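Local coordinates for amino acid ABC transporter, periplasmic amino acid-binding protein, putative (Streptococcus pneumoniae, PDB 4I62) that binds L-arginine as the substrate-binding protein of an amino acid ABC transporter, probably delivering it to the membrane permease for uptake, at residues Gly181-Asp186 with Val195-Pro200. Residues are numbered along the deposited sequence; the frame is centred on the assembly and turned at random.
With ARG (arginine), chain B.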
ATOM      1  N   GLY A 181       1.345   2.295 -11.663  1.00 11.08           N
ATOM      2  CA  GLY A 181       1.576   1.783 -13.000  1.00 12.19           C
ATOM      3  C   GLY A 181       2.363   2.759 -13.871  1.00 12.22           C
ATOM      4  O   GLY A 181       3.132   2.365 -14.762  1.00 11.92           O
ATOM      5  N   ASN A 182       2.175   4.052 -13.651  1.00 11.12           N
ATOM      6  CA  ASN A 182       2.915   5.026 -14.422  1.00 11.26           C
ATOM      7  C   ASN A 182       4.378   5.109 -13.985  1.00 10.12           C
ATOM      8  O   ASN A 182       5.245   5.376 -14.815  1.00 10.75           O
ATOM      9  CB  ASN A 182       2.199   6.374 -14.414  1.00 15.36           C
ATOM     10  CG  ASN A 182       0.902   6.353 -15.238  1.00 18.88           C
ATOM     11  OD1 ASN A 182       0.743   5.515 -16.133  1.00 24.39           O
ATOM     12  ND2 ASN A 182       0.003   7.288 -14.974  1.00 19.87           N
ATOM     13  N   LEU A 183       4.658   4.834 -12.719  1.00  9.49           N
ATOM     14  CA  LEU A 183       6.056   4.718 -12.263  1.00  9.35           C
ATOM     15  C   LEU A 183       6.718   3.544 -12.960  1.00  7.99           C
ATOM     16  O   LEU A 183       7.888   3.631 -13.390  1.00  8.87           O
ATOM     17  CB  LEU A 183       6.116   4.525 -10.741  1.00  9.29           C
ATOM     18  CG  LEU A 183       5.760   5.792  -9.955  1.00  9.93           C
ATOM     19  CD1 LEU A 183       5.450   5.485  -8.470  1.00 11.30           C
ATOM     20  CD2 LEU A 183       6.862   6.834 -10.048  1.00 12.07           C
ATOM     21  N   ILE A 184       6.008   2.415 -13.055  1.00  7.99           N
ATOM     22  CA  ILE A 184       6.574   1.250 -13.739  1.00  8.97           C
ATOM     23  C   ILE A 184       6.829   1.552 -15.216  1.00  8.62           C
ATOM     24  O   ILE A 184       7.886   1.211 -15.741  1.00  9.73           O
ATOM     25  CB  ILE A 184       5.665   0.018 -13.532  1.00  9.46           C
ATOM     26  CG1 ILE A 184       5.661  -0.416 -12.052  1.00 11.74           C
ATOM     27  CG2 ILE A 184       6.034  -1.150 -14.456  1.00 11.44           C
ATOM     28  CD1 ILE A 184       6.983  -0.966 -11.576  1.00 12.87           C
ATOM     29  N   THR A 185       5.892   2.225 -15.875  1.00 10.11           N
ATOM     30  CA  THR A 185       6.109   2.624 -17.265  1.00 11.27           C
ATOM     31  C   THR A 185       7.321   3.558 -17.412  1.00 10.21           C
ATOM     32  O   THR A 185       8.133   3.381 -18.335  1.00 11.46           O
ATOM     33  CB  THR A 185       4.842   3.292 -17.812  1.00 13.86           C
ATOM     34  OG1 THR A 185       3.769   2.346 -17.751  1.00 17.06           O
ATOM     35  CG2 THR A 185       5.032   3.753 -19.238  1.00 16.46           C
ATOM     36  N   ASP A 186       7.494   4.505 -16.502  1.00 10.39           N
ATOM     37  CA  ASP A 186       8.632   5.411 -16.573  1.00 10.33           C
ATOM     38  C   ASP A 186       9.949   4.672 -16.324  1.00  9.07           C
ATOM     39  O   ASP A 186      10.977   5.002 -16.932  1.00 10.59           O
ATOM     40  CB  ASP A 186       8.519   6.517 -15.526  1.00 11.99           C
ATOM     41  CG  ASP A 186       7.709   7.694 -15.968  1.00 19.53           C
ATOM     42  OD1 ASP A 186       7.100   7.651 -17.053  1.00 23.52           O
ATOM     43  OD2 ASP A 186       7.685   8.677 -15.192  1.00 27.15           O
ATOM     44  N   VAL A 195      12.667   3.028  -8.802  1.00  7.90           N
ATOM     45  CA  VAL A 195      11.456   3.397  -8.074  1.00  7.19           C
ATOM     46  C   VAL A 195      11.517   2.765  -6.695  1.00  7.20           C
ATOM     47  O   VAL A 195      11.895   1.592  -6.547  1.00  8.19           O
ATOM     48  CB  VAL A 195      10.180   2.934  -8.827  1.00  8.43           C
ATOM     49  CG1 VAL A 195       8.923   3.242  -8.019  1.00  9.50           C
ATOM     50  CG2 VAL A 195      10.120   3.580 -10.195  1.00  9.51           C
ATOM     51  N   ILE A 196      11.146   3.527  -5.663  1.00  7.23           N
ATOM     52  CA  ILE A 196      11.113   3.019  -4.299  1.00  7.51           C
ATOM     53  C   ILE A 196       9.762   2.393  -4.004  1.00  7.02           C
ATOM     54  O   ILE A 196       8.726   3.086  -4.089  1.00  7.75           O
ATOM     55  CB  ILE A 196      11.390   4.133  -3.252  1.00  8.25           C
ATOM     56  CG1 ILE A 196      12.621   4.966  -3.606  1.00  9.43           C
ATOM     57  CG2 ILE A 196      11.477   3.548  -1.856  1.00  8.21           C
ATOM     58  CD1 ILE A 196      12.856   6.128  -2.666  1.00 12.29           C
ATOM     59  N   PHE A 197       9.732   1.115  -3.628  1.00  7.14           N
ATOM     60  CA  PHE A 197       8.508   0.454  -3.206  1.00  7.52           C
ATOM     61  C   PHE A 197       8.813  -0.467  -2.031  1.00  7.55           C
ATOM     62  O   PHE A 197       9.896  -1.053  -1.936  1.00  8.64           O
ATOM     63  CB  PHE A 197       7.912  -0.467  -4.302  1.00  8.70           C
ATOM     64  CG  PHE A 197       7.186   0.212  -5.428  1.00  8.29           C
ATOM     65  CD1 PHE A 197       6.243   1.187  -5.231  1.00 11.13           C
ATOM     66  CD2 PHE A 197       7.456  -0.162  -6.736  1.00 11.30           C
ATOM     67  CE1 PHE A 197       5.579   1.800  -6.329  1.00 11.58           C
ATOM     68  CE2 PHE A 197       6.776   0.402  -7.807  1.00 12.22           C
ATOM     69  CZ  PHE A 197       5.835   1.368  -7.607  1.00 10.75           C
ATOM     70  N   GLU A 198       7.812  -0.649  -1.171  1.00  7.59           N
ATOM     71  CA  GLU A 198       7.904  -1.671  -0.131  1.00  7.93           C
ATOM     72  C   GLU A 198       8.059  -3.063  -0.764  1.00  8.12           C
ATOM     73  O   GLU A 198       7.489  -3.345  -1.829  1.00  8.77           O
ATOM     74  CB  GLU A 198       6.690  -1.569   0.791  1.00  8.15           C
ATOM     75  CG  GLU A 198       6.835  -0.320   1.695  1.00  9.36           C
ATOM     76  CD  GLU A 198       5.544   0.417   2.070  1.00  8.66           C
ATOM     77  OE1 GLU A 198       4.527   0.329   1.336  1.00  8.29           O
ATOM     78  OE2 GLU A 198       5.583   1.168   3.064  1.00  9.38           O
ATOM     79  N   GLU A 199       8.814  -3.917  -0.093  1.00  9.39           N
ATOM     80  CA  GLU A 199       9.288  -5.171  -0.645  1.00 10.54           C
ATOM     81  C   GLU A 199       8.215  -6.041  -1.337  1.00  9.78           C
ATOM     82  O   GLU A 199       8.442  -6.484  -2.464  1.00 10.50           O
ATOM     83  CB  GLU A 199      10.046  -5.968   0.424  1.00 11.59           C
ATOM     84  CG  GLU A 199      10.648  -7.254  -0.127  1.00 13.76           C
ATOM     85  CD  GLU A 199      11.607  -7.942   0.840  1.00 15.85           C
ATOM     86  OE1 GLU A 199      11.583  -7.638   2.055  1.00 19.47           O
ATOM     87  OE2 GLU A 199      12.346  -8.867   0.410  1.00 18.20           O
ATOM     88  N   PRO A 200       7.076  -6.316  -0.689  1.00 10.09           N
ATOM     89  CA  PRO A 200       6.118  -7.240  -1.338  1.00 10.35           C
ATOM     90  C   PRO A 200       5.548  -6.658  -2.627  1.00  9.89           C
ATOM     91  O   PRO A 200       5.275  -7.373  -3.580  1.00 10.42           O
ATOM     92  CB  PRO A 200       5.006  -7.404  -0.276  1.00 12.36           C
ATOM     93  CG  PRO A 200       5.150  -6.220   0.620  1.00 13.62           C
ATOM     94  CD  PRO A 200       6.632  -5.933   0.664  1.00 11.55           C
TER
HETATM   95  N   ARG B 301       2.820   2.342   2.575  1.00  7.22           N
HETATM   96  CA  ARG B 301       2.916   3.613   1.811  1.00  7.21           C
HETATM   97  C   ARG B 301       2.214   4.756   2.539  1.00  6.85           C
HETATM   98  O   ARG B 301       1.369   4.491   3.421  1.00  7.83           O
HETATM   99  CB  ARG B 301       2.424   3.435   0.388  1.00  7.22           C
HETATM  100  CG  ARG B 301       0.998   2.884   0.301  1.00  7.27           C
HETATM  101  CD  ARG B 301       0.434   2.988  -1.101  1.00  6.76           C
HETATM  102  NE  ARG B 301      -0.774   2.190  -1.208  1.00  7.20           N
HETATM  103  CZ  ARG B 301      -1.525   2.091  -2.286  1.00  6.86           C
HETATM  104  NH1 ARG B 301      -2.620   1.338  -2.262  1.00  7.89           N
HETATM  105  NH2 ARG B 301      -1.190   2.753  -3.392  1.00  7.69           N
HETATM  106  OXT ARG B 301       2.499   5.941   2.164  1.00  7.84           O
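Leu183 and Val195 meet where helix 181-186 lies over strand 195-198, their axes 9.9 Å apart at closest approach and running at 137° to each other. The contact is apolar and buried. Leu183 CB sits 4.1 Å from Val195 CG1, while Val195 CG2 comes within 3.9 Å of the Leu183 backbone O, so both valine methyls lie against the base of the leucine. Val195 also lays CG1 over one face of the Phe197 ring, 3.5 Å above the plane and displaced toward the rim, a placement that follows from chi1 of 176°, which swings this methyl opposite the backbone N. Two helix residues reach the far end of the Phe197 ring: Ile184 CD1 approaches the edge near the ring plane, 4.0 Å from Phe197 CE2, and Leu183 CD1 comes obliquely to within 4.2 Å of Phe197 CZ. Phe205 of the following helix also meets the ring, and Leu177 of strand 173-177 packs on Leu183.

Polar contacts gather at the end of the strand. Glu198, at the N-cap position of helix 199-208, turns its carboxylate to the bound arginine: OE1 accepts a hydrogen bond of 2.9 Å from the ligand's alpha-amino N, and OE2 a weak one of 3.0 Å from the same atom. Tyr227 OH is hydrogen-bonded to OE1, which should help fix the carboxylate.

Strand 194-198 pairs in parallel with strand 152-156, and helix 180-188 packs on the sheet. This helix-on-sheet packing belongs to one lobe of the type II periplasmic binding protein fold; here the end of strand 194-198 places Glu198 in the arginine pocket.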